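Local coordinates for tube-forming protein in Mycobacterial Envelpe, TiME (Mycolicibacterium smegmatis, PDB 7CU9) that probably forms a tubular, envelope-spanning channel for protein transport across the mycobacterial outer envelope, at residues Ser19-Ala24 with Asn178-Ala183; Thr70-Thr73 with Asp77-His80; Arg97-Val102 with Thr155-Asn160; Met116-Asp119 with Thr123-Trp126. All coordinates share one frame; numbering follows the deposited sequence.

Contact 1 (Ser19-Ala24 with Asn178-Ala183); sequences SNIVGA and NVLAGA
Ile21, in the last turn of helix 15-22, reaches helix 174-185 with both of its branches, and it carries the whole of this contact from its side. The two branches diverge. CG2 lies anti to the backbone N and meets Val179, with Ile21 CG2 3.7 Å from Val179 CG1. CG1 lies beside the backbone N (chi1 -69°), and the nearly extended chi2 of 165° sends CD1 to Leu180, where Ile21 CD1 stands 3.9 Å from Leu180 CD1. Ile21 CD1 also comes within 4.4 Å of Ala183 CB, one turn on from Val179, so Ile21 packs against residues of two successive turns. Val179 and Ile21 slide past each other in opposite directions, whereas the Leu180 side chain crosses that of Ile21 at about a right angle. No hydrogen bond joins the segments, and the contact is purely apolar.

Beyond Ile21 the chain leaves the helix at Gly23, whose positive phi of 68° turns it aside. Ser19 OG donates to Ala24 O over 2.7 Å, from above the carbonyl plane, and ties the outgoing loop back to the last turn. Val179 also touches Asp4 of the second subunit. Leu180 packs on Gln84 of strand 77-89 and on Ala165 of strand 161-169. Both helices meet the sheet at Val82 of strand 77-89, helix 15-22 through Val22 and helix 174-185 through Leu180, with Ile21 joining them.

Contact 2 (Thr70-Thr73 with Asp77-His80); sequences TAQT and DATH
Thr73 turns its hydroxyl to His80 through a chi1 of -58°, which sets OG1 beside its own backbone N and CG2 anti to it; Asp77 extends its carboxylate anti to the backbone N (chi1 -174°), against that methyl. The hydroxyl accepts the backbone N-H of His80 in a nearly straight bond, His80 N to Thr73 OG1 3.0 Å. The neighbouring backbone bond runs the other way, from Thr73 N to His80 O (3.1 Å). Thr73 therefore grips His80 twice, donating from its amide and accepting at its side chain. The same His80 carbonyl receives a CA-H...O contact from Gln72, with Gln72 CA 3.2 Å from His80 O.

These residues form the turn end of the beta hairpin of strands 63-72 and 77-89, where the chain bends sharply on both arms and the directions of the touching parts stand 108° apart. Asp77 steadies the second arm by an Asx turn. Its OD1 takes two bonds from Thr79: the amide, Thr79 N to Asp77 OD1 3.0 Å, nearly along the C-O axis, and the hydroxyl, Thr79 OG1 to Asp77 OD1 2.6 Å, on the syn lone pair. The methyl of Thr73 packs against this carboxylate, Thr73 CG2 lying 3.6 Å from Asp77 OD2. Arg149 donates to the carbonyls of Ala78 and Thr79, and the His80 side chain rests on Ala24 and Ile26.

Contact 3 (Arg97-Val102 with Thr155-Asn160); sequences RAYHRV and TRKREN
Lys157 NZ donates to the carbonyl of Glu159 over 2.9 Å from NZ to Glu159 O, in the carbonyl plane and on a lone pair, while the root of the lysine stays against Tyr99. The chain starts anti to the backbone N (chi1 -168°); bends at chi2 and chi3 then carry NZ away from helix 92-103 to Glu159 O, where the bond holds it. Its first carbons touch the tyrosine, with Lys157 CG 4.0 Å from Tyr99 CB and Lys157 CB 4.0 Å from Tyr99 CD1. The lysine and tyrosine side chains cross at about a right angle.

Tyr99 leaves the helix with CG anti to its backbone N (chi1 177°), which brings the ring against the strand. The Thr155 methyl meets it obliquely, Thr155 CG2 standing 3.9 Å from Tyr99 CD1. Thr155 CG2 also lies 4.2 Å from Val102 CG2, one turn further along the helix. Thr155 and Lys157, two residues apart on one face of the strand, thus both pack on the tyrosine. No hydrogen bond crosses between the segments. The polar ends are satisfied outside them: Tyr99 OH bonds to Gly134 O, and Thr155 OG1 to Gln164 NE2.

The strand segment runs nearly antiparallel to the helix, at 162° and with axes 8.8 Å apart. Helix 92-103 covers this part of the sheet, where Tyr99 also packs on Leu162 of strand 161-169 and on Ala138 of strand 137-144, and Val102 on Gln164 and Trp140.

Contact 4 (Met116-Asp119 with Thr123-Trp126); sequences MHLD and TEVW
Met116 and Glu124 form an antiparallel hydrogen-bonded pair, with Met116 N 2.7 Å from Glu124 O and Glu124 N 2.9 Å from Met116 O, both bonds nearly straight. His117 and Thr123 make the next, non-hydrogen-bonded pair, and there the alpha hydrogen of Thr123 points at the Met116 carbonyl, Thr123 CA to Met116 O 3.3 Å. The strand segments run 152° apart.

On the face bearing Met116, Glu124 and Trp126, the sulfur approaches the indole obliquely in a Met-aromatic contact, Met116 SD 3.5 Å from Trp126 CD1. The extended chi2 of -178° carries SD across to the ring before the chain bends at chi3. Glu124 fixes the rotation of the same indole: Trp126 NE1 donates to Glu124 OE1 (3.0 Å) exactly in the ring plane, though from above the plane of the carboxylate. That carboxylate is also covered by a leucine methyl, Leu118 CD1 lying 3.7 Å from Glu124 OE2, where the two side chains cross at about a right angle. Lys142 makes a cation-pi contact with Trp126.

On the other face, His117 and Thr123 lie side by side and point the same way. A water joins them, 2.9 Å from His117 ND1 in the plane of the ring and 2.5 Å from Thr123 OG1. The other ring nitrogen, His117 NE2, bonds to Asp42 OD1. The strands belong to a beta hairpin within the antiparallel sheet of the PknH-like extracellular domain, where strand 39-41 flanks one arm and strand 137-144 the other.

All four contacts are built on one antiparallel sheet. Contact 3 is the buried one, seating a helix on the sheet by aliphatic and aromatic packing; contact 1 is likewise apolar but joins two helices and is only partly buried, near the second subunit. Contacts 2 and 4 close hairpins and rely on hydrogen bonds: the first is a surface turn held across by a threonine hydroxyl and amide, with a carboxylate bracing one arm, the second a regular strand pair with a sulfur-aromatic contact and a water bridge. Contact 1 touches contact 2 where Ala24 meets His80, and contact 3 where Asn178 and Ala181 pack on Arg156. Contact 4 touches none of the others, its nearest atoms about 8 Å from contact 2.

Contact 1 (Ser19-Ala24 with Asn178-Ala183)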
loop_
_atom_site.group_PDB
_atom_site.type_symbol
_atom_site.label_atom_id
_atom_site.label_comp_id
_atom_site.label_asym_id
_atom_site.label_seq_id
_atom_site.Cartn_x
_atom_site.Cartn_y
_atom_site.Cartn_z
ATOM N N SER B 19 -10.751 0.443 -0.866
ATOM C CA SER B 19 -9.855 1.362 -1.617
ATOM C C SER B 19 -9.313 2.450 -0.678
ATOM O O SER B 19 -8.100 2.723 -0.721
ATOM C CB SER B 19 -10.550 1.958 -2.815
ATOM O OG SER B 19 -9.730 2.951 -3.420
ATOM N N ASN B 20 -10.179 3.052 0.142
ATOM C CA ASN B 20 -9.804 4.113 1.111
ATOM C C ASN B 20 -8.813 3.568 2.145
ATOM O O ASN B 20 -7.966 4.347 2.613
ATOM C CB ASN B 20 -11.028 4.707 1.808
ATOM C CG ASN B 20 -11.847 5.582 0.884
ATOM O OD1 ASN B 20 -11.373 5.990 -0.177
ATOM N ND2 ASN B 20 -13.071 5.879 1.281
ATOM N N ILE B 21 -8.931 2.288 2.510
ATOM C CA ILE B 21 -8.092 1.662 3.573
ATOM C C ILE B 21 -6.712 1.294 3.010
ATOM O O ILE B 21 -5.721 1.559 3.706
ATOM C CB ILE B 21 -8.822 0.457 4.193
ATOM C CG1 ILE B 21 -10.035 0.925 4.999
ATOM C CG2 ILE B 21 -7.875 -0.389 5.033
ATOM C CD1 ILE B 21 -11.002 -0.177 5.340
ATOM N N VAL B 22 -6.635 0.668 1.834
ATOM C CA VAL B 22 -5.334 0.198 1.262
ATOM C C VAL B 22 -4.615 1.354 0.556
ATOM O O VAL B 22 -3.398 1.221 0.326
ATOM C CB VAL B 22 -5.490 -1.019 0.327
ATOM C CG1 VAL B 22 -6.103 -2.201 1.058
ATOM C CG2 VAL B 22 -6.259 -0.708 -0.944
ATOM N N GLY B 23 -5.324 2.435 0.222
ATOM C CA GLY B 23 -4.756 3.591 -0.504
ATOM C C GLY B 23 -4.393 3.240 -1.935
ATOM O O GLY B 23 -3.272 3.572 -2.371
ATOM N N ALA B 24 -5.293 2.558 -2.641
ATOM C CA ALA B 24 -5.133 2.184 -4.062
ATOM C C ALA B 24 -6.504 1.925 -4.670
ATOM O O ALA B 24 -7.461 1.631 -3.950
ATOM C CB ALA B 24 -4.238 0.974 -4.185
ATOM N N ASN B 178 -5.007 -4.456 9.437
ATOM C CA ASN B 178 -5.352 -4.040 10.824
ATOM C C ASN B 178 -6.408 -2.931 10.778
ATOM O O ASN B 178 -7.365 -2.998 11.568
ATOM C CB ASN B 178 -4.112 -3.625 11.614
ATOM C CG ASN B 178 -3.238 -4.810 11.954
ATOM O OD1 ASN B 178 -3.681 -5.955 11.869
ATOM N ND2 ASN B 178 -1.994 -4.547 12.315
ATOM N N VAL B 179 -6.262 -1.952 9.883
ATOM C CA VAL B 179 -7.289 -0.879 9.736
ATOM C C VAL B 179 -8.613 -1.537 9.325
ATOM O O VAL B 179 -9.658 -1.199 9.906
ATOM C CB VAL B 179 -6.861 0.203 8.727
ATOM C CG1 VAL B 179 -8.011 1.140 8.403
ATOM C CG2 VAL B 179 -5.659 0.991 9.223
ATOM N N LEU B 180 -8.562 -2.459 8.366
ATOM C CA LEU B 180 -9.762 -3.138 7.813
ATOM C C LEU B 180 -10.458 -3.935 8.922
ATOM O O LEU B 180 -11.676 -3.782 9.073
ATOM C CB LEU B 180 -9.337 -4.038 6.653
ATOM C CG LEU B 180 -10.440 -4.895 6.032
ATOM C CD1 LEU B 180 -11.639 -4.049 5.611
ATOM C CD2 LEU B 180 -9.896 -5.688 4.857
ATOM N N ALA B 181 -9.725 -4.770 9.657
ATOM C CA ALA B 181 -10.299 -5.569 10.764
ATOM C C ALA B 181 -10.934 -4.629 11.796
ATOM O O ALA B 181 -12.007 -4.971 12.321
ATOM C CB ALA B 181 -9.260 -6.468 11.381
ATOM N N GLY B 182 -10.298 -3.491 12.082
ATOM C CA GLY B 182 -10.860 -2.464 12.978
ATOM C C GLY B 182 -12.191 -1.945 12.458
ATOM O O GLY B 182 -13.157 -1.858 13.238
ATOM N N ALA B 183 -12.261 -1.618 11.167
ATOM C CA ALA B 183 -13.474 -1.079 10.513
ATOM C C ALA B 183 -14.601 -2.115 10.590
ATOM O O ALA B 183 -15.753 -1.734 10.861
ATOM C CB ALA B 183 -13.171 -0.694 9.086
#

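Contact 2 (Thr70-Thr73 with Asp77-His80)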
loop_
_atom_site.group_PDB
_atom_site.type_symbol
_atom_site.label_atom_id
_atom_site.label_comp_id
_atom_site.label_asym_id
_atom_site.label_seq_id
_atom_site.Cartn_x
_atom_site.Cartn_y
_atom_site.Cartn_z
ATOM N N THR B 70 -14.573 -10.679 -1.717
ATOM C CA THR B 70 -13.222 -10.552 -2.305
ATOM C C THR B 70 -13.239 -9.305 -3.184
ATOM O O THR B 70 -14.221 -9.127 -3.922
ATOM C CB THR B 70 -12.836 -11.798 -3.101
ATOM O OG1 THR B 70 -13.136 -12.962 -2.330
ATOM C CG2 THR B 70 -11.374 -11.783 -3.489
ATOM N N ALA B 71 -12.221 -8.454 -3.075
ATOM C CA ALA B 71 -12.112 -7.209 -3.861
ATOM C C ALA B 71 -10.707 -7.135 -4.458
ATOM O O ALA B 71 -9.771 -7.656 -3.839
ATOM C CB ALA B 71 -12.451 -6.018 -3.003
ATOM N N GLN B 72 -10.588 -6.547 -5.649
ATOM C CA GLN B 72 -9.319 -6.485 -6.416
ATOM C C GLN B 72 -9.210 -5.127 -7.110
ATOM O O GLN B 72 -10.245 -4.472 -7.321
ATOM C CB GLN B 72 -9.277 -7.548 -7.514
ATOM C CG GLN B 72 -9.206 -8.976 -7.016
ATOM C CD GLN B 72 -9.062 -9.942 -8.165
ATOM O OE1 GLN B 72 -9.056 -9.562 -9.341
ATOM N NE2 GLN B 72 -8.951 -11.213 -7.834
ATOM N N THR B 73 -7.991 -4.764 -7.500
ATOM C CA THR B 73 -7.692 -3.603 -8.375
ATOM C C THR B 73 -8.746 -3.527 -9.490
ATOM O O THR B 73 -9.381 -2.470 -9.626
ATOM C CB THR B 73 -6.267 -3.721 -8.926
ATOM O OG1 THR B 73 -5.382 -3.796 -7.806
ATOM C CG2 THR B 73 -5.884 -2.563 -9.821
ATOM N N ASP B 77 -7.109 -8.224 -12.540
ATOM C CA ASP B 77 -5.926 -7.547 -11.952
ATOM C C ASP B 77 -6.014 -7.626 -10.427
ATOM O O ASP B 77 -6.807 -6.876 -9.842
ATOM C CB ASP B 77 -5.846 -6.099 -12.428
ATOM C CG ASP B 77 -4.590 -5.376 -11.982
ATOM O OD1 ASP B 77 -3.875 -5.912 -11.109
ATOM O OD2 ASP B 77 -4.336 -4.284 -12.519
ATOM N N ALA B 78 -5.212 -8.501 -9.820
ATOM C CA ALA B 78 -5.177 -8.726 -8.356
ATOM C C ALA B 78 -3.954 -8.037 -7.738
ATOM O O ALA B 78 -3.506 -8.488 -6.668
ATOM C CB ALA B 78 -5.186 -10.207 -8.073
ATOM N N THR B 79 -3.443 -6.963 -8.350
ATOM C CA THR B 79 -2.265 -6.221 -7.822
ATOM C C THR B 79 -2.487 -5.964 -6.324
ATOM O O THR B 79 -1.574 -6.255 -5.517
ATOM C CB THR B 79 -2.026 -4.926 -8.606
ATOM O OG1 THR B 79 -1.671 -5.269 -9.948
ATOM C CG2 THR B 79 -0.931 -4.082 -7.993
ATOM N N HIS B 80 -3.654 -5.424 -5.977
ATOM C CA HIS B 80 -4.209 -5.439 -4.599
ATOM C C HIS B 80 -5.370 -6.432 -4.601
ATOM O O HIS B 80 -6.224 -6.335 -5.510
ATOM C CB HIS B 80 -4.615 -4.029 -4.129
ATOM C CG HIS B 80 -3.467 -3.094 -3.925
ATOM N ND1 HIS B 80 -2.853 -2.934 -2.705
ATOM C CD2 HIS B 80 -2.835 -2.251 -4.776
ATOM C CE1 HIS B 80 -1.888 -2.039 -2.810
ATOM N NE2 HIS B 80 -1.859 -1.606 -4.076
#

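Contact 3 (Arg97-Val102 with Thr155-Asn160)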
loop_
_atom_site.group_PDB
_atom_site.type_symbol
_atom_site.label_atom_id
_atom_site.label_comp_id
_atom_site.label_asym_id
_atom_site.label_seq_id
_atom_site.Cartn_x
_atom_site.Cartn_y
_atom_site.Cartn_z
ATOM N N ARG B 97 -14.889 -21.845 19.587
ATOM C CA ARG B 97 -14.571 -23.141 18.943
ATOM C C ARG B 97 -14.158 -22.880 17.490
ATOM O O ARG B 97 -13.204 -23.517 17.029
ATOM C CB ARG B 97 -15.746 -24.115 19.054
ATOM C CG ARG B 97 -15.934 -24.671 20.456
ATOM C CD ARG B 97 -16.934 -25.807 20.476
ATOM N NE ARG B 97 -18.298 -25.403 20.160
ATOM C CZ ARG B 97 -19.177 -24.896 21.024
ATOM N NH1 ARG B 97 -18.849 -24.685 22.287
ATOM N NH2 ARG B 97 -20.397 -24.598 20.613
ATOM N N ALA B 98 -14.834 -21.965 16.793
ATOM C CA ALA B 98 -14.495 -21.623 15.393
ATOM C C ALA B 98 -13.097 -20.999 15.348
ATOM O O ALA B 98 -12.296 -21.385 14.472
ATOM C CB ALA B 98 -15.541 -20.718 14.801
ATOM N N TYR B 99 -12.796 -20.089 16.274
ATOM C CA TYR B 99 -11.450 -19.480 16.403
ATOM C C TYR B 99 -10.410 -20.598 16.548
ATOM O O TYR B 99 -9.365 -20.561 15.880
ATOM C CB TYR B 99 -11.407 -18.499 17.575
ATOM C CG TYR B 99 -10.041 -17.907 17.799
ATOM C CD1 TYR B 99 -9.541 -16.951 16.933
ATOM C CD2 TYR B 99 -9.237 -18.334 18.840
ATOM C CE1 TYR B 99 -8.274 -16.417 17.104
ATOM C CE2 TYR B 99 -7.968 -17.812 19.026
ATOM C CZ TYR B 99 -7.487 -16.848 18.157
ATOM O OH TYR B 99 -6.232 -16.336 18.344
ATOM N N HIS B 100 -10.693 -21.589 17.389
ATOM C CA HIS B 100 -9.739 -22.695 17.668
ATOM C C HIS B 100 -9.641 -23.655 16.480
ATOM O O HIS B 100 -8.581 -24.286 16.332
ATOM C CB HIS B 100 -10.048 -23.351 19.017
ATOM C CG HIS B 100 -9.430 -22.570 20.121
ATOM N ND1 HIS B 100 -8.086 -22.684 20.429
ATOM C CD2 HIS B 100 -9.924 -21.608 20.925
ATOM C CE1 HIS B 100 -7.790 -21.839 21.390
ATOM N NE2 HIS B 100 -8.901 -21.169 21.719
ATOM N N ARG B 101 -10.648 -23.739 15.612
ATOM C CA ARG B 101 -10.505 -24.543 14.369
ATOM C C ARG B 101 -9.473 -23.873 13.448
ATOM O O ARG B 101 -8.802 -24.595 12.701
ATOM C CB ARG B 101 -11.865 -24.792 13.714
ATOM C CG ARG B 101 -12.716 -25.773 14.504
ATOM C CD ARG B 101 -13.932 -26.245 13.735
ATOM N NE ARG B 101 -14.937 -25.205 13.555
ATOM C CZ ARG B 101 -15.909 -24.908 14.417
ATOM N NH1 ARG B 101 -16.018 -25.550 15.568
ATOM N NH2 ARG B 101 -16.769 -23.948 14.126
ATOM N N VAL B 102 -9.321 -22.550 13.509
ATOM C CA VAL B 102 -8.218 -21.856 12.782
ATOM C C VAL B 102 -6.890 -22.173 13.477
ATOM O O VAL B 102 -5.983 -22.713 12.811
ATOM C CB VAL B 102 -8.427 -20.336 12.683
ATOM C CG1 VAL B 102 -7.231 -19.669 12.009
ATOM C CG2 VAL B 102 -9.716 -19.987 11.948
ATOM N N THR B 155 -7.197 -12.949 12.117
ATOM C CA THR B 155 -8.398 -13.673 12.589
ATOM C C THR B 155 -8.708 -13.157 13.986
ATOM O O THR B 155 -7.807 -13.189 14.844
ATOM C CB THR B 155 -8.166 -15.185 12.590
ATOM O OG1 THR B 155 -7.949 -15.559 11.232
ATOM C CG2 THR B 155 -9.322 -15.955 13.189
ATOM N N ARG B 156 -9.928 -12.687 14.210
ATOM C CA ARG B 156 -10.270 -12.044 15.494
ATOM C C ARG B 156 -11.597 -12.584 15.988
ATOM O O ARG B 156 -12.568 -12.602 15.224
ATOM C CB ARG B 156 -10.277 -10.533 15.328
ATOM C CG ARG B 156 -8.936 -10.035 14.825
ATOM C CD ARG B 156 -8.915 -8.547 14.769
ATOM N NE ARG B 156 -7.662 -8.115 14.190
ATOM C CZ ARG B 156 -7.273 -6.856 14.167
ATOM N NH1 ARG B 156 -8.062 -5.920 14.670
ATOM N NH2 ARG B 156 -6.113 -6.537 13.623
ATOM N N LYS B 157 -11.592 -13.021 17.240
ATOM C CA LYS B 157 -12.788 -13.523 17.948
ATOM C C LYS B 157 -13.264 -12.384 18.846
ATOM O O LYS B 157 -12.467 -11.903 19.665
ATOM C CB LYS B 157 -12.401 -14.805 18.683
ATOM C CG LYS B 157 -13.560 -15.610 19.236
ATOM C CD LYS B 157 -14.213 -14.955 20.411
ATOM C CE LYS B 157 -14.768 -15.954 21.396
ATOM N NZ LYS B 157 -15.416 -15.249 22.520
ATOM N N ARG B 158 -14.501 -11.935 18.659
ATOM C CA ARG B 158 -15.084 -10.803 19.416
ATOM C C ARG B 158 -16.482 -11.236 19.849
ATOM O O ARG B 158 -17.340 -11.356 18.977
ATOM C CB ARG B 158 -15.094 -9.532 18.561
ATOM C CG ARG B 158 -13.718 -9.074 18.097
ATOM C CD ARG B 158 -12.889 -8.565 19.261
ATOM N NE ARG B 158 -11.616 -7.986 18.840
ATOM C CZ ARG B 158 -10.457 -8.637 18.764
ATOM N NH1 ARG B 158 -10.362 -9.920 19.070
ATOM N NH2 ARG B 158 -9.378 -7.979 18.376
ATOM N N GLU B 159 -16.673 -11.496 21.146
ATOM C CA GLU B 159 -17.949 -12.032 21.684
ATOM C C GLU B 159 -18.317 -13.281 20.871
ATOM O O GLU B 159 -17.555 -14.262 20.901
ATOM C CB GLU B 159 -19.026 -10.942 21.661
ATOM C CG GLU B 159 -18.789 -9.815 22.655
ATOM C CD GLU B 159 -19.343 -10.070 24.049
ATOM O OE1 GLU B 159 -19.612 -11.240 24.372
ATOM O OE2 GLU B 159 -19.500 -9.088 24.811
ATOM N N ASN B 160 -19.436 -13.240 20.145
ATOM C CA ASN B 160 -19.972 -14.386 19.373
ATOM C C ASN B 160 -19.630 -14.259 17.886
ATOM O O ASN B 160 -20.261 -14.952 17.076
ATOM C CB ASN B 160 -21.485 -14.488 19.556
ATOM C CG ASN B 160 -22.212 -13.266 19.037
ATOM O OD1 ASN B 160 -21.689 -12.148 19.089
ATOM N ND2 ASN B 160 -23.427 -13.459 18.559
#

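Contact 4 (Met116-Asp119 with Thr123-Trp126)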
loop_
_atom_site.group_PDB
_atom_site.type_symbol
_atom_site.label_atom_id
_atom_site.label_comp_id
_atom_site.label_asym_id
_atom_site.label_seq_id
_atom_site.Cartn_x
_atom_site.Cartn_y
_atom_site.Cartn_z
ATOM N N MET B 116 -0.430 -24.848 -3.324
ATOM C CA MET B 116 -1.905 -24.666 -3.346
ATOM C C MET B 116 -2.400 -25.032 -4.746
ATOM O O MET B 116 -1.914 -24.429 -5.717
ATOM C CB MET B 116 -2.317 -23.222 -3.036
ATOM C CG MET B 116 -2.297 -22.877 -1.564
ATOM S SD MET B 116 -2.861 -21.178 -1.252
ATOM C CE MET B 116 -4.639 -21.374 -1.370
ATOM N N HIS B 117 -3.303 -26.008 -4.830
ATOM C CA HIS B 117 -3.957 -26.428 -6.096
ATOM C C HIS B 117 -5.316 -25.734 -6.178
ATOM O O HIS B 117 -6.192 -26.082 -5.369
ATOM C CB HIS B 117 -4.054 -27.953 -6.161
ATOM C CG HIS B 117 -2.747 -28.618 -5.906
ATOM N ND1 HIS B 117 -1.752 -28.672 -6.861
ATOM C CD2 HIS B 117 -2.254 -29.222 -4.805
ATOM C CE1 HIS B 117 -0.705 -29.294 -6.360
ATOM N NE2 HIS B 117 -0.986 -29.643 -5.103
ATOM N N LEU B 118 -5.459 -24.771 -7.090
ATOM C CA LEU B 118 -6.673 -23.920 -7.219
ATOM C C LEU B 118 -7.697 -24.633 -8.109
ATOM O O LEU B 118 -7.279 -25.409 -8.995
ATOM C CB LEU B 118 -6.282 -22.555 -7.793
ATOM C CG LEU B 118 -5.195 -21.793 -7.032
ATOM C CD1 LEU B 118 -5.029 -20.391 -7.596
ATOM C CD2 LEU B 118 -5.497 -21.730 -5.542
ATOM N N ASP B 119 -8.987 -24.385 -7.860
ATOM C CA ASP B 119 -10.125 -24.986 -8.607
ATOM C C ASP B 119 -9.989 -24.660 -10.100
ATOM O O ASP B 119 -10.409 -25.499 -10.918
ATOM C CB ASP B 119 -11.472 -24.509 -8.053
ATOM C CG ASP B 119 -11.845 -25.109 -6.706
ATOM O OD1 ASP B 119 -11.077 -25.953 -6.197
ATOM O OD2 ASP B 119 -12.909 -24.732 -6.176
ATOM N N THR B 123 -1.582 -23.897 -10.095
ATOM C CA THR B 123 -0.833 -24.236 -8.858
ATOM C C THR B 123 -0.048 -22.999 -8.420
ATOM O O THR B 123 0.557 -22.350 -9.290
ATOM C CB THR B 123 0.097 -25.437 -9.062
ATOM O OG1 THR B 123 -0.695 -26.523 -9.540
ATOM C CG2 THR B 123 0.812 -25.849 -7.793
ATOM N N GLU B 124 -0.083 -22.682 -7.126
ATOM C CA GLU B 124 0.729 -21.603 -6.512
ATOM C C GLU B 124 1.541 -22.212 -5.372
ATOM O O GLU B 124 1.052 -23.161 -4.742
ATOM C CB GLU B 124 -0.160 -20.478 -5.989
ATOM C CG GLU B 124 -0.943 -19.764 -7.075
ATOM C CD GLU B 124 -1.923 -18.726 -6.560
ATOM O OE1 GLU B 124 -2.252 -18.764 -5.353
ATOM O OE2 GLU B 124 -2.369 -17.892 -7.372
ATOM N N VAL B 125 2.746 -21.699 -5.137
ATOM C CA VAL B 125 3.610 -22.140 -4.008
ATOM C C VAL B 125 3.701 -20.975 -3.027
ATOM O O VAL B 125 4.042 -19.860 -3.464
ATOM C CB VAL B 125 4.994 -22.600 -4.498
ATOM C CG1 VAL B 125 5.910 -22.959 -3.339
ATOM C CG2 VAL B 125 4.864 -23.759 -5.472
ATOM N N TRP B 126 3.346 -21.225 -1.767
ATOM C CA TRP B 126 3.287 -20.192 -0.705
ATOM C C TRP B 126 4.156 -20.612 0.474
ATOM O O TRP B 126 4.134 -21.801 0.840
ATOM C CB TRP B 126 1.842 -19.948 -0.263
ATOM C CG TRP B 126 0.998 -19.293 -1.309
ATOM C CD1 TRP B 126 0.251 -19.917 -2.264
ATOM C CD2 TRP B 126 0.817 -17.881 -1.515
ATOM N NE1 TRP B 126 -0.392 -18.992 -3.040
ATOM C CE2 TRP B 126 -0.064 -17.735 -2.607
ATOM C CE3 TRP B 126 1.295 -16.730 -0.880
ATOM C CZ2 TRP B 126 -0.470 -16.485 -3.072
ATOM C CZ3 TRP B 126 0.900 -15.496 -1.345
ATOM C CH2 TRP B 126 0.027 -15.377 -2.425
HETATM O O HOH W 1 -2.834 -27.840 -9.455
#